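Side-chain contacts in putative type I restriction enzyme R protein (Bacteroides fragilis NCTC 9343, PDB 3EVY), which is probably the R subunit needed for nuclease and ATPase activity in a type I restriction system, crystallised here as a fragment of its C-terminal region: residues A[55-60]-A[79-84]; A[22-27]-A[73-78]. All coordinates share one frame; numbering follows the deposited sequence.

Contact 1 (A[55-60]-A[79-84]); sequences AMLRLR and QRFADY
Arg60 lies along one face of the Phe81 ring, its aliphatic part over the middle and its charged end displaced toward the CB side. CD stands 3.7 Å from the Phe81 ring centroid, 7° off the ring normal, a CH-pi contact squarely over the face. Further along the chain the guanidinium lies nearly flat on the ring, planes 21° apart, as an off-centre cation-pi stack in which Arg60 NH2 comes 3.7 Å from Phe81 CD1. The two side chains run past each other in opposite directions, each starting from its own helix. Phe81 CG is anti to the backbone N (chi1 -168°), which carries the ring across the gap until its far end meets helix 43-63. There Phe81 CZ abuts Leu57 CA at 3.9 Å, the CA lying in the ring plane. The Leu57 side chain crosses that of Phe81 at about a right angle and sets CD1 4.1 Å from Phe81 CE2. Helices 43-63 and 78-91 thus pack with Phe81 bridging the wide gap between them; segments 55-60 and 79-84 run roughly antiparallel, their axes 11.8 Å apart at closest approach. Both belong to the C-terminal region of this putative R subunit. Met56 approaches obliquely, its chain bent at the thioether so that CE ends 3.7 Å from Phe81 CE1. Beyond the segments, Phe53 also meets the Phe81 ring, while the guanidinium has Glu78 as its charged partner and reaches the Ile76 carbonyl oxygen, which probably help to fix its rotation.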
ATOM      1  N   ALA A  55      -6.461   1.859  -1.991  1.00 38.89           N
ATOM      2  CA  ALA A  55      -6.857   1.882  -0.578  1.00 38.96           C
ATOM      3  C   ALA A  55      -5.690   2.013   0.384  1.00 37.66           C
ATOM      4  O   ALA A  55      -5.794   2.654   1.425  1.00 35.93           O
ATOM      5  CB  ALA A  55      -7.692   0.533  -0.188  1.00 38.53           C
ATOM      6  N   MET A  56      -4.609   1.289   0.116  1.00 36.98           N
ATOM      7  CA  MET A  56      -3.351   1.478   0.924  1.00 37.61           C
ATOM      8  C   MET A  56      -2.834   2.868   0.745  1.00 36.92           C
ATOM      9  O   MET A  56      -2.418   3.527   1.715  1.00 38.01           O
ATOM     10  CB  MET A  56      -2.231   0.487   0.404  1.00 36.11           C
ATOM     11  CG  MET A  56      -2.264  -0.967   1.004  1.00 40.19           C
ATOM     12  SD  MET A  56      -0.577  -1.661   0.896  1.00 36.91           S
ATOM     13  CE  MET A  56      -0.126  -1.241  -0.732  1.00 41.30           C
ATOM     14  N   LEU A  57      -2.814   3.356  -0.504  1.00 37.56           N
ATOM     15  CA  LEU A  57      -2.253   4.680  -0.771  1.00 36.23           C
ATOM     16  C   LEU A  57      -3.068   5.785   0.060  1.00 37.85           C
ATOM     17  O   LEU A  57      -2.492   6.700   0.658  1.00 34.18           O
ATOM     18  CB  LEU A  57      -2.252   5.016  -2.289  1.00 36.64           C
ATOM     19  CG  LEU A  57      -2.002   6.531  -2.556  1.00 37.61           C
ATOM     20  CD1 LEU A  57      -0.541   7.014  -2.058  1.00 36.87           C
ATOM     21  CD2 LEU A  57      -2.173   6.891  -4.061  1.00 39.42           C
ATOM     22  N   ARG A  58      -4.384   5.660   0.095  1.00 36.20           N
ATOM     23  CA  ARG A  58      -5.252   6.647   0.792  1.00 37.11           C
ATOM     24  C   ARG A  58      -5.044   6.582   2.289  1.00 37.41           C
ATOM     25  O   ARG A  58      -4.973   7.639   2.970  1.00 38.50           O
ATOM     26  CB  ARG A  58      -6.728   6.403   0.428  1.00 35.40           C
ATOM     27  CG  ARG A  58      -7.084   6.865  -0.987  1.00 35.97           C
ATOM     28  CD  ARG A  58      -8.518   6.550  -1.411  1.00 42.56           C
ATOM     29  NE  ARG A  58      -9.489   7.204  -0.521  1.00 44.71           N
ATOM     30  CZ  ARG A  58      -9.949   8.451  -0.679  1.00 48.15           C
ATOM     31  NH1 ARG A  58      -9.562   9.214  -1.711  1.00 42.90           N
ATOM     32  NH2 ARG A  58     -10.816   8.936   0.218  1.00 51.19           N
ATOM     33  N   LEU A  59      -4.836   5.370   2.806  1.00 37.26           N
ATOM     34  CA  LEU A  59      -4.685   5.183   4.224  1.00 38.08           C
ATOM     35  C   LEU A  59      -3.271   5.657   4.634  1.00 36.97           C
ATOM     36  O   LEU A  59      -3.057   6.280   5.696  1.00 37.84           O
ATOM     37  CB  LEU A  59      -4.906   3.702   4.575  1.00 38.21           C
ATOM     38  CG  LEU A  59      -4.798   3.184   5.996  1.00 43.25           C
ATOM     39  CD1 LEU A  59      -5.520   4.118   6.984  1.00 48.03           C
ATOM     40  CD2 LEU A  59      -5.472   1.735   6.059  1.00 42.08           C
ATOM     41  N   ARG A  60      -2.299   5.371   3.800  1.00 37.10           N
ATOM     42  CA  ARG A  60      -0.953   5.882   4.042  1.00 36.14           C
ATOM     43  C   ARG A  60      -0.969   7.427   4.095  1.00 36.20           C
ATOM     44  O   ARG A  60      -0.349   8.024   4.948  1.00 35.78           O
ATOM     45  CB  ARG A  60       0.009   5.418   3.001  1.00 34.94           C
ATOM     46  CG  ARG A  60       1.481   5.631   3.360  1.00 39.18           C
ATOM     47  CD  ARG A  60       2.244   4.399   2.993  1.00 38.68           C
ATOM     48  NE  ARG A  60       3.645   4.553   3.236  1.00 42.89           N
ATOM     49  CZ  ARG A  60       4.480   3.585   3.560  1.00 40.09           C
ATOM     50  NH1 ARG A  60       5.723   3.897   3.799  1.00 42.01           N
ATOM     51  NH2 ARG A  60       4.066   2.341   3.744  1.00 38.05           N
ATOM     52  N   GLN A  79      10.353   4.132   0.010  1.00 42.85           N
ATOM     53  CA  GLN A  79      10.860   3.930  -1.360  1.00 42.81           C
ATOM     54  C   GLN A  79      10.207   2.758  -2.094  1.00 42.11           C
ATOM     55  O   GLN A  79       9.699   2.914  -3.242  1.00 42.70           O
ATOM     56  CB  GLN A  79      12.381   3.791  -1.363  1.00 44.01           C
ATOM     57  CG  GLN A  79      12.977   3.779  -2.813  1.00 50.81           C
ATOM     58  CD  GLN A  79      12.496   4.964  -3.673  1.00 54.61           C
ATOM     59  OE1 GLN A  79      12.729   6.134  -3.336  1.00 57.58           O
ATOM     60  NE2 GLN A  79      11.791   4.662  -4.762  1.00 51.18           N
ATOM     61  N   ARG A  80      10.234   1.581  -1.453  1.00 39.09           N
ATOM     62  CA  ARG A  80       9.531   0.406  -1.950  1.00 38.35           C
ATOM     63  C   ARG A  80       8.057   0.749  -2.279  1.00 36.27           C
ATOM     64  O   ARG A  80       7.516   0.363  -3.339  1.00 35.82           O
ATOM     65  CB  ARG A  80       9.598  -0.706  -0.898  1.00 37.08           C
ATOM     66  CG  ARG A  80       8.884  -2.032  -1.329  1.00 40.03           C
ATOM     67  CD  ARG A  80       9.538  -2.761  -2.537  1.00 36.71           C
ATOM     68  NE  ARG A  80      10.923  -3.225  -2.372  1.00 39.21           N
ATOM     69  CZ  ARG A  80      11.262  -4.472  -1.973  1.00 40.43           C
ATOM     70  NH1 ARG A  80      10.334  -5.397  -1.681  1.00 38.54           N
ATOM     71  NH2 ARG A  80      12.543  -4.821  -1.864  1.00 37.67           N
ATOM     72  N   PHE A  81       7.420   1.490  -1.379  1.00 36.99           N
ATOM     73  CA  PHE A  81       5.981   1.812  -1.559  1.00 37.02           C
ATOM     74  C   PHE A  81       5.849   2.674  -2.809  1.00 38.41           C
ATOM     75  O   PHE A  81       4.961   2.451  -3.596  1.00 37.08           O
ATOM     76  CB  PHE A  81       5.469   2.614  -0.349  1.00 35.94           C
ATOM     77  CG  PHE A  81       3.975   2.737  -0.311  1.00 39.85           C
ATOM     78  CD1 PHE A  81       3.194   1.680   0.232  1.00 38.21           C
ATOM     79  CD2 PHE A  81       3.330   3.845  -0.865  1.00 38.08           C
ATOM     80  CE1 PHE A  81       1.826   1.745   0.235  1.00 38.68           C
ATOM     81  CE2 PHE A  81       1.921   3.922  -0.830  1.00 39.39           C
ATOM     82  CZ  PHE A  81       1.179   2.877  -0.278  1.00 36.16           C
ATOM     83  N   ALA A  82       6.743   3.677  -2.938  1.00 39.03           N
ATOM     84  CA  ALA A  82       6.822   4.514  -4.176  1.00 42.59           C
ATOM     85  C   ALA A  82       7.021   3.722  -5.460  1.00 43.20           C
ATOM     86  O   ALA A  82       6.476   4.063  -6.510  1.00 42.93           O
ATOM     87  CB  ALA A  82       7.913   5.550  -4.042  1.00 42.24           C
ATOM     88  N   ASP A  83       7.839   2.673  -5.397  1.00 44.06           N
ATOM     89  CA  ASP A  83       8.021   1.769  -6.530  1.00 42.46           C
ATOM     90  C   ASP A  83       6.738   1.025  -6.903  1.00 42.21           C
ATOM     91  O   ASP A  83       6.409   0.894  -8.063  1.00 41.51           O
ATOM     92  CB  ASP A  83       9.193   0.818  -6.248  1.00 44.24           C
ATOM     93  CG  ASP A  83      10.551   1.556  -6.185  1.00 47.43           C
ATOM     94  OD1 ASP A  83      10.678   2.656  -6.758  1.00 51.02           O
ATOM     95  OD2 ASP A  83      11.468   1.056  -5.522  1.00 51.44           O
ATOM     96  N   TYR A  84       5.967   0.551  -5.925  1.00 40.50           N
ATOM     97  CA  TYR A  84       4.648   0.024  -6.261  1.00 40.99           C
ATOM     98  C   TYR A  84       3.766   1.139  -6.854  1.00 41.37           C
ATOM     99  O   TYR A  84       2.953   0.906  -7.747  1.00 40.97           O
ATOM    100  CB  TYR A  84       3.965  -0.544  -5.019  1.00 40.66           C
ATOM    101  CG  TYR A  84       4.460  -1.921  -4.576  1.00 41.93           C
ATOM    102  CD1 TYR A  84       4.084  -3.088  -5.280  1.00 40.77           C
ATOM    103  CD2 TYR A  84       5.277  -2.060  -3.432  1.00 41.53           C
ATOM    104  CE1 TYR A  84       4.485  -4.338  -4.846  1.00 38.54           C
ATOM    105  CE2 TYR A  84       5.711  -3.321  -3.015  1.00 36.93           C
ATOM    106  CZ  TYR A  84       5.310  -4.444  -3.710  1.00 37.46           C
ATOM    107  OH  TYR A  84       5.713  -5.709  -3.287  1.00 39.66           O
TER

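Contact 2 (A[22-27]-A[73-78]); sequences EMAAEF and DLTIEE
Ala24 and Thr75 meet through carbon: the methyl of Ala24 points at the loop, its CB 3.8 Å from Thr75 CB and 3.9 Å from Thr75 CG2. This is where the backbones come nearest, the CA atoms of Ala24 and Thr75 being 6.5 Å apart, a closeness that the small alanine side chain permits. With Thr75 OG1 beside the backbone N (chi1 -60°), CG2 lies anti to that N and against the helix. A second set of apolar contacts comes from Ile76. Its extended CG1 branch carries CD1 to within 4.0 Å of Ala24 CB, and the same methyl approaches the Phe27 ring obliquely, 4.4 Å from Phe27 CD2. It therefore touches residues i and i+3 of the helix, Ala24 and Phe27. Ile76 adopts a positive phi of 78°, uncommon for a beta-branched residue, where the loop turns away from the side of helix 12-30 toward the start of helix 78-91. No hydrogen bond joins the two segments directly. Polar attachment comes instead from Asn21, one residue before segment 22-27, whose OD1 accepts from Thr75 N while its ND2 donates to the Asp73 carbonyl oxygen, tying the loop backbone to helix 12-30. The loop lies between helices 43-63 and 78-91, with Glu77 at the N-cap position of the latter. Phe27 is itself flanked by Met56 of helix 43-63 and by Tyr84 of helix 78-91, edge-to-face, so the loop and helices 43-63 and 78-91 converge on this part of helix 12-30.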
ATOM      1  N   GLU A  22      -2.247  -4.351   8.565  1.00 45.37           N
ATOM      2  CA  GLU A  22      -3.000  -5.551   8.165  1.00 47.25           C
ATOM      3  C   GLU A  22      -3.263  -5.580   6.691  1.00 46.80           C
ATOM      4  O   GLU A  22      -3.144  -6.647   6.045  1.00 48.68           O
ATOM      5  CB  GLU A  22      -4.315  -5.669   8.962  1.00 48.03           C
ATOM      6  CG  GLU A  22      -4.051  -5.938  10.422  1.00 54.58           C
ATOM      7  CD  GLU A  22      -5.301  -5.710  11.330  1.00 64.92           C
ATOM      8  OE1 GLU A  22      -6.408  -5.360  10.799  1.00 68.54           O
ATOM      9  OE2 GLU A  22      -5.148  -5.867  12.582  1.00 65.43           O
ATOM     10  N   MET A  23      -3.700  -4.446   6.151  1.00 46.10           N
ATOM     11  CA  MET A  23      -3.894  -4.274   4.705  1.00 47.55           C
ATOM     12  C   MET A  23      -2.589  -4.568   3.963  1.00 47.07           C
ATOM     13  O   MET A  23      -2.609  -5.240   2.948  1.00 48.01           O
ATOM     14  CB  MET A  23      -4.256  -2.847   4.417  1.00 47.95           C
ATOM     15  CG  MET A  23      -4.928  -2.545   3.102  1.00 50.63           C
ATOM     16  SD  MET A  23      -5.674  -0.843   3.135  1.00 57.09           S
ATOM     17  CE  MET A  23      -6.484  -1.106   4.816  1.00 30.13           C
ATOM     18  N   ALA A  24      -1.460  -4.079   4.471  1.00 46.18           N
ATOM     19  CA  ALA A  24      -0.187  -4.260   3.762  1.00 45.47           C
ATOM     20  C   ALA A  24       0.250  -5.743   3.700  1.00 45.77           C
ATOM     21  O   ALA A  24       0.716  -6.235   2.674  1.00 44.69           O
ATOM     22  CB  ALA A  24       0.937  -3.425   4.446  1.00 46.01           C
ATOM     23  N   ALA A  25       0.133  -6.443   4.816  1.00 45.53           N
ATOM     24  CA  ALA A  25       0.601  -7.839   4.883  1.00 46.68           C
ATOM     25  C   ALA A  25      -0.275  -8.668   3.990  1.00 47.91           C
ATOM     26  O   ALA A  25       0.180  -9.660   3.409  1.00 49.21           O
ATOM     27  CB  ALA A  25       0.555  -8.365   6.327  1.00 46.95           C
ATOM     28  N   GLU A  26      -1.545  -8.288   3.878  1.00 47.40           N
ATOM     29  CA  GLU A  26      -2.397  -8.926   2.906  1.00 48.49           C
ATOM     30  C   GLU A  26      -2.031  -8.564   1.473  1.00 47.88           C
ATOM     31  O   GLU A  26      -1.893  -9.446   0.641  1.00 48.11           O
ATOM     32  CB  GLU A  26      -3.865  -8.623   3.169  1.00 49.38           C
ATOM     33  CG  GLU A  26      -4.376  -9.394   4.436  1.00 55.18           C
ATOM     34  CD  GLU A  26      -5.359  -8.595   5.293  1.00 63.82           C
ATOM     35  OE1 GLU A  26      -6.207  -7.840   4.734  1.00 66.11           O
ATOM     36  OE2 GLU A  26      -5.270  -8.728   6.536  1.00 66.85           O
ATOM     37  N   PHE A  27      -1.883  -7.271   1.178  1.00 46.15           N
ATOM     38  CA  PHE A  27      -1.352  -6.822  -0.132  1.00 42.54           C
ATOM     39  C   PHE A  27      -0.067  -7.597  -0.534  1.00 40.83           C
ATOM     40  O   PHE A  27       0.038  -8.076  -1.644  1.00 41.46           O
ATOM     41  CB  PHE A  27      -1.010  -5.330  -0.064  1.00 41.69           C
ATOM     42  CG  PHE A  27      -0.367  -4.789  -1.320  1.00 39.29           C
ATOM     43  CD1 PHE A  27      -1.131  -4.326  -2.374  1.00 36.37           C
ATOM     44  CD2 PHE A  27       1.014  -4.719  -1.425  1.00 38.70           C
ATOM     45  CE1 PHE A  27      -0.505  -3.819  -3.568  1.00 39.13           C
ATOM     46  CE2 PHE A  27       1.630  -4.216  -2.560  1.00 37.91           C
ATOM     47  CZ  PHE A  27       0.876  -3.776  -3.638  1.00 37.91           C
ATOM     48  N   ASP A  73       6.583   3.140  11.497  1.00 40.56           N
ATOM     49  CA  ASP A  73       5.434   2.559  12.148  1.00 40.01           C
ATOM     50  C   ASP A  73       4.725   1.702  11.116  1.00 38.90           C
ATOM     51  O   ASP A  73       3.840   0.955  11.467  1.00 40.52           O
ATOM     52  CB  ASP A  73       4.437   3.660  12.575  1.00 41.26           C
ATOM     53  CG  ASP A  73       4.860   4.391  13.823  1.00 44.19           C
ATOM     54  OD1 ASP A  73       5.762   3.865  14.537  1.00 47.58           O
ATOM     55  OD2 ASP A  73       4.265   5.493  14.086  1.00 39.04           O
ATOM     56  N   LEU A  74       5.094   1.834   9.840  1.00 37.91           N
ATOM     57  CA  LEU A  74       4.400   1.180   8.743  1.00 36.24           C
ATOM     58  C   LEU A  74       5.221   0.061   8.060  1.00 37.34           C
ATOM     59  O   LEU A  74       6.420   0.235   7.816  1.00 38.42           O
ATOM     60  CB  LEU A  74       4.091   2.205   7.640  1.00 34.31           C
ATOM     61  CG  LEU A  74       3.228   3.434   8.048  1.00 34.87           C
ATOM     62  CD1 LEU A  74       2.807   4.094   6.763  1.00 32.44           C
ATOM     63  CD2 LEU A  74       1.971   2.921   8.813  1.00 35.43           C
ATOM     64  N   THR A  75       4.535  -1.035   7.712  1.00 36.59           N
ATOM     65  CA  THR A  75       5.069  -2.092   6.849  1.00 36.15           C
ATOM     66  C   THR A  75       5.317  -1.444   5.460  1.00 37.16           C
ATOM     67  O   THR A  75       4.561  -0.549   5.056  1.00 37.75           O
ATOM     68  CB  THR A  75       4.031  -3.225   6.697  1.00 36.36           C
ATOM     69  OG1 THR A  75       3.740  -3.753   7.991  1.00 37.86           O
ATOM     70  CG2 THR A  75       4.521  -4.314   5.825  1.00 34.86           C
ATOM     71  N   ILE A  76       6.370  -1.878   4.767  1.00 35.82           N
ATOM     72  CA  ILE A  76       6.746  -1.378   3.456  1.00 37.46           C
ATOM     73  C   ILE A  76       7.434  -0.074   3.580  1.00 38.10           C
ATOM     74  O   ILE A  76       6.835   0.927   4.062  1.00 39.47           O
ATOM     75  CB  ILE A  76       5.521  -1.235   2.437  1.00 37.27           C
ATOM     76  CG1 ILE A  76       4.640  -2.489   2.467  1.00 37.57           C
ATOM     77  CG2 ILE A  76       6.066  -1.057   0.982  1.00 36.99           C
ATOM     78  CD1 ILE A  76       3.427  -2.462   1.463  1.00 35.88           C
ATOM     79  N   GLU A  77       8.674  -0.042   3.140  1.00 37.72           N
ATOM     80  CA  GLU A  77       9.457   1.176   3.263  1.00 36.31           C
ATOM     81  C   GLU A  77       8.891   2.215   2.286  1.00 38.88           C
ATOM     82  O   GLU A  77       8.285   1.842   1.282  1.00 37.94           O
ATOM     83  CB  GLU A  77      10.912   0.855   2.845  1.00 37.21           C
ATOM     84  CG  GLU A  77      11.693   0.185   3.958  1.00 33.58           C
ATOM     85  CD  GLU A  77      13.142  -0.029   3.587  1.00 42.50           C
ATOM     86  OE1 GLU A  77      13.493   0.236   2.414  1.00 40.32           O
ATOM     87  OE2 GLU A  77      13.923  -0.481   4.475  1.00 41.20           O
ATOM     88  N   GLU A  78       9.133   3.508   2.563  1.00 40.12           N
ATOM     89  CA  GLU A  78       8.648   4.599   1.669  1.00 41.45           C
ATOM     90  C   GLU A  78       9.057   4.411   0.232  1.00 42.78           C
ATOM     91  O   GLU A  78       8.208   4.486  -0.674  1.00 42.69           O
ATOM     92  CB  GLU A  78       9.145   5.956   2.157  1.00 41.64           C
ATOM     93  CG  GLU A  78       8.297   6.500   3.281  1.00 46.29           C
ATOM     94  CD  GLU A  78       6.808   6.683   2.869  1.00 50.60           C
ATOM     95  OE1 GLU A  78       6.489   7.166   1.762  1.00 52.19           O
ATOM     96  OE2 GLU A  78       5.960   6.276   3.653  1.00 54.89           O
TER

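In the fold
Contacts 1 and 2 lie with their centres about 8 Å apart and touch directly. Their segments alternate along the chain: helix 12-30, helix 43-63, the loop 73-78, then helix 78-91, which follows the loop without a break. Met56 joins the two apolar groups, its CE lying 3.6 Å from Phe27 CG. Arg60 makes the polar connection: NH2 stands 3.1 Å from Ile76 O, a probable hydrogen bond, and NH1 faces Glu78 OE2 in a salt bridge whose modelled separation of 2.4 Å is doubtfully short. Glu78 is also bridged through OE1 to Lys64. Helices 12-30, 43-63 and 78-91 all meet the loop at this junction.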